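PDB 5IMW: intermedilysin from Streptococcus intermedius, which probably lyses host cells by binding cholesterol-containing membranes, changing shape on a large scale and assembling into oligomeric transmembrane pores. Local coordinates for residues Y380-G385 / E392-R397; Y360-L365 / R415-V420; K6-Y11 / S218-T223; R71-A76 / V94-T99. One frame throughout, in Å; residues are numbered along the deposited sequence.

Interaction 1 (Y380-G385 / E392-R397); sequences YWEELG and ETIRSR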
# COMPACT_ATOMS: atom_id res chain seq x y z
N TYR A 380 37.00 -20.51 0.68
CA TYR A 380 36.72 -20.20 2.07
C TYR A 380 35.28 -19.73 2.18
O TYR A 380 34.64 -19.35 1.19
CB TYR A 380 37.67 -19.13 2.62
CG TYR A 380 39.06 -19.16 2.03
CD1 TYR A 380 39.31 -18.59 0.78
CD2 TYR A 380 40.12 -19.72 2.72
CE1 TYR A 380 40.58 -18.61 0.23
CE2 TYR A 380 41.40 -19.74 2.18
CZ TYR A 380 41.62 -19.18 0.94
OH TYR A 380 42.88 -19.19 0.39
N TRP A 381 34.77 -19.74 3.41
CA TRP A 381 33.41 -19.29 3.69
C TRP A 381 33.28 -19.11 5.20
O TRP A 381 34.24 -19.28 5.95
CB TRP A 381 32.37 -20.26 3.14
CG TRP A 381 32.30 -21.56 3.88
CD1 TRP A 381 31.54 -21.84 4.98
CD2 TRP A 381 33.02 -22.76 3.58
NE1 TRP A 381 31.74 -23.14 5.38
CE2 TRP A 381 32.64 -23.73 4.54
CE3 TRP A 381 33.94 -23.12 2.59
CZ2 TRP A 381 33.16 -25.02 4.54
CZ3 TRP A 381 34.45 -24.40 2.60
CH2 TRP A 381 34.06 -25.34 3.56
N GLU A 382 32.07 -18.77 5.64
CA GLU A 382 31.78 -18.56 7.05
C GLU A 382 30.45 -19.21 7.39
O GLU A 382 29.54 -19.25 6.57
CB GLU A 382 31.74 -17.07 7.40
CG GLU A 382 32.51 -16.17 6.44
CD GLU A 382 32.64 -14.75 6.93
OE1 GLU A 382 32.14 -14.45 8.04
OE2 GLU A 382 33.25 -13.92 6.22
N GLU A 383 30.35 -19.72 8.62
CA GLU A 383 29.16 -20.43 9.08
C GLU A 383 28.64 -19.78 10.36
O GLU A 383 29.41 -19.52 11.29
CB GLU A 383 29.47 -21.91 9.33
CG GLU A 383 29.83 -22.68 8.06
CD GLU A 383 30.33 -24.09 8.35
OE1 GLU A 383 30.35 -24.49 9.53
OE2 GLU A 383 30.69 -24.79 7.38
N LEU A 384 27.34 -19.51 10.40
CA LEU A 384 26.70 -18.94 11.58
C LEU A 384 26.24 -20.05 12.51
O LEU A 384 25.80 -21.12 12.05
CB LEU A 384 25.50 -18.07 11.18
CG LEU A 384 25.72 -16.98 10.13
CD1 LEU A 384 24.42 -16.26 9.88
CD2 LEU A 384 26.81 -16.01 10.55
N GLY A 385 26.34 -19.81 13.81
CA GLY A 385 25.95 -20.79 14.80
C GLY A 385 25.55 -20.11 16.09
O GLY A 385 25.65 -18.88 16.23
N GLU A 392 24.35 -15.18 18.19
CA GLU A 392 24.78 -15.63 16.88
C GLU A 392 26.30 -15.58 16.77
O GLU A 392 26.93 -14.54 17.03
CB GLU A 392 24.15 -14.77 15.78
CG GLU A 392 22.98 -15.43 15.06
CD GLU A 392 21.68 -14.65 15.20
OE1 GLU A 392 21.72 -13.41 15.09
OE2 GLU A 392 20.63 -15.28 15.43
N THR A 393 26.89 -16.71 16.39
CA THR A 393 28.33 -16.87 16.29
C THR A 393 28.77 -16.85 14.83
O THR A 393 27.96 -16.89 13.91
CB THR A 393 28.77 -18.18 16.96
OG1 THR A 393 28.35 -19.28 16.15
CG2 THR A 393 28.17 -18.31 18.35
N ILE A 394 30.09 -16.80 14.63
CA ILE A 394 30.69 -16.89 13.31
C ILE A 394 31.90 -17.81 13.40
O ILE A 394 32.75 -17.64 14.28
CB ILE A 394 31.12 -15.52 12.75
CG1 ILE A 394 29.97 -14.52 12.80
CG2 ILE A 394 31.62 -15.67 11.32
CD1 ILE A 394 30.39 -13.10 12.47
N ARG A 395 31.97 -18.79 12.50
CA ARG A 395 33.12 -19.69 12.39
C ARG A 395 33.67 -19.59 10.98
O ARG A 395 33.06 -20.08 10.03
CB ARG A 395 32.72 -21.13 12.72
CG ARG A 395 32.72 -21.46 14.21
CD ARG A 395 31.31 -21.66 14.77
NE ARG A 395 30.54 -22.65 14.03
CZ ARG A 395 29.50 -23.32 14.52
NH1 ARG A 395 29.09 -23.13 15.77
NH2 ARG A 395 28.86 -24.20 13.75
N SER A 396 34.83 -18.95 10.84
CA SER A 396 35.49 -18.89 9.55
C SER A 396 36.07 -20.25 9.21
O SER A 396 36.84 -20.82 10.00
CB SER A 396 36.60 -17.83 9.56
OG SER A 396 37.20 -17.72 8.29
N ARG A 397 35.71 -20.78 8.05
CA ARG A 397 36.09 -22.13 7.65
C ARG A 397 36.58 -22.14 6.22
O ARG A 397 36.23 -21.27 5.41
CB ARG A 397 34.92 -23.10 7.81
CG ARG A 397 34.39 -23.19 9.23
CD ARG A 397 33.83 -24.57 9.54
NE ARG A 397 33.62 -24.74 10.98
CZ ARG A 397 34.58 -25.04 11.85
NH1 ARG A 397 35.84 -25.20 11.43
NH2 ARG A 397 34.30 -25.17 13.13

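Interaction 2 (Y360-L365 / R415-V420); sequences YKDGAL and RFKGNV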
# COMPACT_ATOMS: atom_id res chain seq x y z
N TYR A 360 16.78 -19.89 3.89
CA TYR A 360 17.94 -20.22 3.08
C TYR A 360 17.97 -21.73 2.88
O TYR A 360 18.07 -22.48 3.85
CB TYR A 360 19.23 -19.74 3.75
CG TYR A 360 19.34 -18.23 3.89
CD1 TYR A 360 19.86 -17.46 2.86
CD2 TYR A 360 18.92 -17.58 5.04
CE1 TYR A 360 19.97 -16.08 2.98
CE2 TYR A 360 19.02 -16.21 5.17
CZ TYR A 360 19.55 -15.46 4.13
OH TYR A 360 19.65 -14.10 4.24
N LYS A 361 17.89 -22.16 1.63
CA LYS A 361 17.87 -23.58 1.32
C LYS A 361 19.27 -24.16 1.47
O LYS A 361 20.25 -23.45 1.66
CB LYS A 361 17.34 -23.82 -0.10
CG LYS A 361 16.29 -22.83 -0.60
CD LYS A 361 15.01 -22.85 0.24
CE LYS A 361 14.41 -21.46 0.40
NZ LYS A 361 14.38 -20.68 -0.88
N ASP A 362 19.36 -25.48 1.38
CA ASP A 362 20.65 -26.15 1.34
C ASP A 362 21.24 -26.02 -0.06
O ASP A 362 20.53 -26.06 -1.06
CB ASP A 362 20.52 -27.62 1.73
CG ASP A 362 20.21 -27.80 3.21
OD1 ASP A 362 19.87 -26.81 3.87
OD2 ASP A 362 20.31 -28.95 3.70
N GLY A 363 22.57 -25.86 -0.12
CA GLY A 363 23.27 -25.63 -1.36
C GLY A 363 24.33 -26.68 -1.63
O GLY A 363 24.60 -27.57 -0.81
N ALA A 364 24.95 -26.56 -2.80
CA ALA A 364 26.01 -27.46 -3.21
C ALA A 364 26.83 -26.78 -4.29
O ALA A 364 26.28 -26.12 -5.17
CB ALA A 364 25.45 -28.80 -3.71
N LEU A 365 28.15 -26.95 -4.22
CA LEU A 365 29.07 -26.40 -5.21
C LEU A 365 29.96 -27.52 -5.72
O LEU A 365 30.67 -28.15 -4.94
CB LEU A 365 29.91 -25.27 -4.63
CG LEU A 365 31.19 -24.91 -5.38
CD1 LEU A 365 30.90 -24.60 -6.84
CD2 LEU A 365 31.88 -23.72 -4.72
N ARG A 415 28.94 -29.59 -0.10
CA ARG A 415 27.53 -29.48 0.25
C ARG A 415 27.41 -28.57 1.47
O ARG A 415 27.66 -28.98 2.60
CB ARG A 415 26.93 -30.86 0.52
CG ARG A 415 27.11 -31.84 -0.65
CD ARG A 415 25.88 -32.71 -0.87
NE ARG A 415 26.22 -34.13 -1.00
CZ ARG A 415 25.32 -35.10 -1.12
NH1 ARG A 415 24.03 -34.82 -1.13
NH2 ARG A 415 25.73 -36.36 -1.23
N PHE A 416 27.01 -27.32 1.22
CA PHE A 416 26.82 -26.33 2.27
C PHE A 416 25.38 -26.36 2.77
O PHE A 416 24.44 -26.64 2.01
CB PHE A 416 27.14 -24.93 1.77
CG PHE A 416 28.49 -24.80 1.13
CD1 PHE A 416 29.65 -24.86 1.89
CD2 PHE A 416 28.60 -24.58 -0.24
CE1 PHE A 416 30.89 -24.73 1.29
CE2 PHE A 416 29.84 -24.45 -0.83
CZ PHE A 416 30.99 -24.53 -0.07
N LYS A 417 25.21 -26.06 4.05
CA LYS A 417 23.89 -25.89 4.63
C LYS A 417 23.48 -24.42 4.55
O LYS A 417 24.21 -23.58 4.02
CB LYS A 417 23.87 -26.42 6.06
CG LYS A 417 23.13 -27.74 6.21
CD LYS A 417 23.32 -28.35 7.60
CE LYS A 417 22.50 -29.61 7.78
NZ LYS A 417 22.30 -29.95 9.21
N GLY A 418 22.29 -24.10 5.07
CA GLY A 418 21.72 -22.78 4.87
C GLY A 418 22.40 -21.67 5.65
O GLY A 418 22.19 -20.49 5.34
N ASN A 419 23.21 -22.01 6.65
CA ASN A 419 23.86 -21.01 7.49
C ASN A 419 25.28 -20.72 6.99
O ASN A 419 26.27 -20.92 7.68
CB ASN A 419 23.88 -21.46 8.95
CG ASN A 419 24.09 -22.95 9.10
OD1 ASN A 419 23.28 -23.64 9.72
ND2 ASN A 419 25.16 -23.46 8.52
N VAL A 420 25.35 -20.24 5.75
CA VAL A 420 26.62 -20.01 5.07
C VAL A 420 26.54 -18.70 4.30
O VAL A 420 25.59 -18.49 3.52
CB VAL A 420 26.98 -21.17 4.12
CG1 VAL A 420 28.26 -20.88 3.36
CG2 VAL A 420 27.10 -22.46 4.91

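Interaction 3 (K6-Y11 / S218-T223); sequences KALNDY and SGITPT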
# COMPACT_ATOMS: atom_id res chain seq x y z
N LYS A 6 -16.82 41.60 0.64
CA LYS A 6 -15.43 42.00 0.49
C LYS A 6 -14.63 41.69 1.76
O LYS A 6 -13.59 41.03 1.70
CB LYS A 6 -15.35 43.49 0.15
CG LYS A 6 -13.96 44.09 0.27
CD LYS A 6 -13.94 45.55 -0.16
CE LYS A 6 -12.68 46.25 0.31
NZ LYS A 6 -11.45 45.44 0.06
N ALA A 7 -15.11 42.18 2.90
CA ALA A 7 -14.39 41.98 4.15
C ALA A 7 -14.14 40.50 4.42
O ALA A 7 -13.04 40.11 4.83
CB ALA A 7 -15.16 42.61 5.31
N LEU A 8 -15.16 39.66 4.21
CA LEU A 8 -15.00 38.23 4.47
C LEU A 8 -14.01 37.59 3.50
O LEU A 8 -13.29 36.67 3.87
CB LEU A 8 -16.36 37.54 4.39
CG LEU A 8 -16.39 36.02 4.59
CD1 LEU A 8 -15.63 35.61 5.83
CD2 LEU A 8 -17.83 35.54 4.67
N ASN A 9 -13.97 38.08 2.26
CA ASN A 9 -13.01 37.54 1.29
C ASN A 9 -11.57 37.81 1.73
O ASN A 9 -10.69 36.99 1.46
CB ASN A 9 -13.26 38.15 -0.09
CG ASN A 9 -14.54 37.65 -0.73
OD1 ASN A 9 -15.27 36.85 -0.14
ND2 ASN A 9 -14.82 38.12 -1.94
N ASP A 10 -11.33 38.94 2.39
CA ASP A 10 -9.96 39.30 2.77
C ASP A 10 -9.48 38.53 3.98
O ASP A 10 -8.28 38.26 4.11
CB ASP A 10 -9.87 40.81 3.04
CG ASP A 10 -10.25 41.64 1.82
OD1 ASP A 10 -9.45 41.69 0.87
OD2 ASP A 10 -11.34 42.24 1.83
N TYR A 11 -10.39 38.15 4.89
CA TYR A 11 -9.98 37.36 6.04
C TYR A 11 -9.57 35.95 5.62
O TYR A 11 -8.61 35.40 6.17
CB TYR A 11 -11.11 37.30 7.07
CG TYR A 11 -10.85 36.32 8.19
CD1 TYR A 11 -9.86 36.57 9.14
CD2 TYR A 11 -11.57 35.14 8.29
CE1 TYR A 11 -9.61 35.67 10.16
CE2 TYR A 11 -11.33 34.24 9.30
CZ TYR A 11 -10.35 34.51 10.24
OH TYR A 11 -10.11 33.61 11.25
N SER A 218 -25.73 34.60 4.53
CA SER A 218 -26.10 35.92 5.02
C SER A 218 -24.88 36.78 5.31
O SER A 218 -23.73 36.33 5.15
CB SER A 218 -26.95 35.78 6.28
OG SER A 218 -27.13 37.04 6.92
N GLY A 219 -25.11 38.02 5.73
CA GLY A 219 -24.03 38.94 6.03
C GLY A 219 -23.06 38.40 7.06
O GLY A 219 -22.99 38.92 8.18
N ILE A 220 -22.33 37.35 6.70
CA ILE A 220 -21.33 36.78 7.59
C ILE A 220 -20.11 37.70 7.61
O ILE A 220 -19.66 38.17 6.56
CB ILE A 220 -20.95 35.36 7.15
CG1 ILE A 220 -22.16 34.41 7.22
CG2 ILE A 220 -19.83 34.81 8.01
CD1 ILE A 220 -22.73 34.21 8.61
N THR A 221 -19.59 37.95 8.79
CA THR A 221 -18.42 38.79 9.00
C THR A 221 -17.21 37.93 9.30
O THR A 221 -17.34 36.72 9.55
CB THR A 221 -18.68 39.78 10.15
OG1 THR A 221 -17.47 40.45 10.51
CG2 THR A 221 -19.24 39.06 11.37
N PRO A 222 -16.00 38.48 9.24
CA PRO A 222 -14.84 37.70 9.71
C PRO A 222 -14.92 37.33 11.18
O PRO A 222 -14.37 36.31 11.58
CB PRO A 222 -13.66 38.64 9.43
CG PRO A 222 -14.11 39.48 8.29
CD PRO A 222 -15.58 39.70 8.51
N THR A 223 -15.62 38.13 11.99
CA THR A 223 -15.66 37.89 13.43
C THR A 223 -16.31 36.55 13.76
O THR A 223 -15.71 35.71 14.44
CB THR A 223 -16.41 39.03 14.12
OG1 THR A 223 -15.75 40.27 13.85
CG2 THR A 223 -16.46 38.81 15.63

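Interaction 4 (R71-A76 / V94-T99); sequences RIFPGA and VNRGKT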
# COMPACT_ATOMS: atom_id res chain seq x y z
N ARG A 71 -21.83 13.86 7.63
CA ARG A 71 -21.00 15.05 7.50
C ARG A 71 -20.39 15.22 6.11
O ARG A 71 -19.75 16.24 5.86
CB ARG A 71 -19.88 15.03 8.54
CG ARG A 71 -20.36 15.00 9.98
CD ARG A 71 -20.11 13.65 10.64
NE ARG A 71 -20.24 13.72 12.09
CZ ARG A 71 -19.28 14.14 12.91
NH1 ARG A 71 -18.11 14.53 12.42
NH2 ARG A 71 -19.49 14.17 14.22
N ILE A 72 -20.56 14.25 5.21
CA ILE A 72 -19.88 14.25 3.92
C ILE A 72 -20.93 14.47 2.83
O ILE A 72 -21.78 13.61 2.59
CB ILE A 72 -19.10 12.95 3.68
CG1 ILE A 72 -18.05 12.74 4.77
CG2 ILE A 72 -18.45 12.97 2.31
CD1 ILE A 72 -16.97 13.81 4.84
N PHE A 73 -20.85 15.62 2.17
CA PHE A 73 -21.65 15.90 0.99
C PHE A 73 -20.98 17.03 0.22
O PHE A 73 -20.24 17.82 0.81
CB PHE A 73 -23.10 16.27 1.35
CG PHE A 73 -23.22 17.48 2.23
CD1 PHE A 73 -23.14 18.76 1.70
CD2 PHE A 73 -23.43 17.34 3.59
CE1 PHE A 73 -23.25 19.87 2.51
CE2 PHE A 73 -23.54 18.45 4.40
CZ PHE A 73 -23.46 19.71 3.86
N PRO A 74 -21.22 17.12 -1.09
CA PRO A 74 -20.57 18.19 -1.86
C PRO A 74 -20.85 19.56 -1.28
O PRO A 74 -22.00 19.95 -1.05
CB PRO A 74 -21.19 18.03 -3.26
CG PRO A 74 -21.63 16.62 -3.32
CD PRO A 74 -22.04 16.24 -1.93
N GLY A 75 -19.77 20.31 -1.02
CA GLY A 75 -19.87 21.66 -0.51
C GLY A 75 -19.83 21.78 1.00
O GLY A 75 -19.81 22.91 1.51
N ALA A 76 -19.81 20.67 1.73
CA ALA A 76 -19.78 20.72 3.18
C ALA A 76 -18.58 21.52 3.67
O ALA A 76 -17.45 21.29 3.24
CB ALA A 76 -19.74 19.30 3.75
N VAL A 94 -22.64 27.02 10.59
CA VAL A 94 -22.78 28.38 10.07
C VAL A 94 -23.68 28.32 8.84
O VAL A 94 -23.71 27.31 8.13
CB VAL A 94 -21.40 28.99 9.74
CG1 VAL A 94 -20.66 28.14 8.71
CG2 VAL A 94 -21.55 30.41 9.23
N ASN A 95 -24.40 29.41 8.59
CA ASN A 95 -25.20 29.52 7.39
C ASN A 95 -24.30 29.43 6.16
O ASN A 95 -23.08 29.60 6.23
CB ASN A 95 -25.97 30.84 7.38
CG ASN A 95 -26.74 31.07 8.67
OD1 ASN A 95 -26.17 31.52 9.67
ND2 ASN A 95 -28.02 30.74 8.66
N ARG A 96 -24.92 29.15 5.01
CA ARG A 96 -24.18 28.96 3.77
C ARG A 96 -24.90 29.64 2.62
O ARG A 96 -26.08 29.98 2.70
CB ARG A 96 -23.98 27.48 3.45
CG ARG A 96 -22.68 26.90 3.97
CD ARG A 96 -22.40 25.55 3.33
NE ARG A 96 -21.95 24.57 4.32
CZ ARG A 96 -22.75 24.00 5.21
NH1 ARG A 96 -24.04 24.30 5.25
NH2 ARG A 96 -22.26 23.12 6.08
N GLY A 97 -24.16 29.83 1.53
CA GLY A 97 -24.69 30.35 0.29
C GLY A 97 -24.96 29.25 -0.71
O GLY A 97 -25.00 28.06 -0.37
N LYS A 98 -25.13 29.65 -1.96
CA LYS A 98 -25.43 28.68 -3.01
C LYS A 98 -24.19 27.84 -3.32
O LYS A 98 -23.05 28.30 -3.21
CB LYS A 98 -25.91 29.38 -4.27
CG LYS A 98 -27.01 30.41 -4.03
CD LYS A 98 -27.82 30.70 -5.29
CE LYS A 98 -27.13 31.70 -6.21
NZ LYS A 98 -25.84 31.21 -6.78
N THR A 99 -24.44 26.59 -3.72
CA THR A 99 -23.38 25.67 -4.10
C THR A 99 -23.70 25.11 -5.48
O THR A 99 -24.77 24.51 -5.67
CB THR A 99 -23.23 24.53 -3.08
OG1 THR A 99 -23.28 25.06 -1.75
CG2 THR A 99 -21.90 23.82 -3.27

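Interaction 1 (Y380-G385 / E392-R397)
R397 and E383 meet on one face of a β hairpin, formed by strands 375-386 and 392-406 at the margin of a four-stranded antiparallel sheet in the C-terminal β sandwich. W381 with R397 and E383 with R395 make hydrogen-bonded antiparallel pairs, and E382 with S396 is the non-hydrogen-bonded pair between them. R397 N donates to W381 O at 3.0 Å, while R395 N reaches E383 O at 2.9 Å. This register sets W381, E383, R395 and R397 on a common face, where R397 works at two levels. Its CB lies over the five-membered ring of W381, 4.3 Å from the centroid, as a CH-pi contact. Farther out, R397 NE forms a salt bridge with E383 OE1 at 3.6 Å, the oxygen sitting at the guanidinium edge. With CG anti to the carbonyl carbon (chi1 -66°) and the chain extended beyond it, E383 also brings OE2 to W381 NE1, 2.8 Å away and in the indole plane. One carboxylate oxygen thus serves each neighbour, which should limit its rotation. At the far end, E392, seen to bind zinc in crystals of this protein though no metal is bound to this chain, forms a salt bridge with R36. G385 lies under one face of the R395 guanidinium, with CA 4.0 Å from R395 NH1. G385 O accepts from T393 OG1 at 2.7 Å, the hydroxyl standing above the carbonyl plane.

Interaction 2 (Y360-L365 / R415-V420)
Around G363 and F416 the two chains pass in nearly opposite senses, their end-to-end directions 162° apart, and G363 N donates to F416 O at 2.9 Å. The bond joins residues with little regular structure about them. On one side of it, F416 turns the edge of its ring to L365, CE2 lying 3.9 Å from L365 CB. The phenylalanine chi1 of -53° carries CG anti to the carbonyl carbon, and the side chain also touches L449. On the other side, D362 and K417 run alongside each other and point the same way. It is the aliphatic part of the lysine that meets the acid, K417 CG being 4.0 Å from D362 OD2. The charged ends are farther apart, with K417 NZ 5.9 Å from D362 OD2, so the attraction is probably only diffuse. D362 is a zinc ligand in crystals of this protein, although the present chain carries no metal. Near the strand end, Y360 brings its CB to within 3.4 Å of G418 O, while the end of its side chain leads away, and the side chain also touches V47 of strand 44-59. G418 also places CA 3.6 Å from K361 O in a CA-H...O contact, where G418 opens the inverse gamma turn centred on N419. This is a junction between domains: as in other cholesterol-dependent cytolysins, the chain leaves the long strand 346-361 of the neck sheet here and enters the C-terminal β sandwich at strand 365-369, and the loop between strands 410-414 and 420-429 lies alongside this passage, bonded to it at G363.

Interaction 3 (K6-Y11 / S218-T223)
P222 lies against the turn of helix 2-14 between A7 and Y11, and it provides most of its segment's share of the contact. P222 CB meets Y11 CB at 3.7 Å, the two side chains sliding past each other in opposite directions. Y11 extends its CG anti to the backbone N (chi1 171°), which carries the aromatic ring beyond the proline so that one ring face is turned toward P222 O. The phenol end finds its partner farther on, with Y11 OH hydrogen-bonded to V230 O. The neighbouring ring carbon of the proline, P222 CG, is 3.7 Å from A7 O. L8 completes the apolar surface. With chi1 at 178° its CD2 branch runs along I220, while CD1 turns toward T221 O, and the L8 and I220 chains lie side by side in the same direction. The touching methyls are L8 CD2 and I220 CG2, 4.0 Å apart, while L8 CD2 also comes within 3.7 Å of I220 O. T221, the N-cap, accepts a weak bond on OG1 from T223 N. The start of helix 222-227 lies against helix 2-14, with L225 and I226 of the former continuing the packing on L8 and Y11, and F216 from the preceding loop closing on L8.

Interaction 4 (R71-A76 / V94-T99)
R96 and T99 are the residues through which segment 94-99 touches the type II β turn F73-A76. At V94, the carbonyl O lies 4.1 Å above one face of the R96 guanidinium, backing that group from within its own segment. R96 then reaches across. Its chain is bent at chi3 (-136°), and the guanidinium presents its opposite face to F73 CZ, with R96 NH2 4.2 Å from that carbon. The phenyl ring is met obliquely, so the two flat groups are not stacked. On its own side of the contact, the F73 ring is covered by A76 CB, 3.7 Å above its centre, an arrangement closed by the turn bond from A76 N to F73 O. R96 also passes the turn backbone, its NE 3.9 Å from G75 O. At T99, where strand 99-103 starts, the branch that faces the turn is CG2, anti to the backbone N, and it sits 4.1 Å from G75 CA. G75 holds the third position of the turn with a positive phi of 92°, the place where a type II turn favours glycine. Beyond the contact, strand 236-244 holds the turn through backbone bonds of G75 and A76 with V239, while F73 and P74 pack on V125 of helix 122-140. The chemistry is mostly van der Waals: a methyl against a glycine CA and a flat cation beside the CZ carbon of F73 and two carbonyl oxygens, whose negative ends would probably favour the charge without fixing it by a directed bond.

The four contacts form two clusters on opposite sides of the chain's centre. Interactions 1 and 2, centres 13 Å apart, lie in and at the entrance to the C-terminal β sandwich: L384 N probably bonds to N419 O at 3.2 Å, and the W381 and F416 rings meet edge-to-face, CE3 of W381 lying 3.7 Å from CE1 of F416. Both carry metal-site residues, E392 in interaction 1 and D362 in interaction 2, which belong to different zinc sites. Interactions 3 and 4 have centres 17 Å apart and join through I220 CD1 and V94 CG2 at 4.0 Å, away from the known metal sites. The nearest atoms of interactions 2 and 4 are about 46 Å apart, in keeping with the elongated toxin.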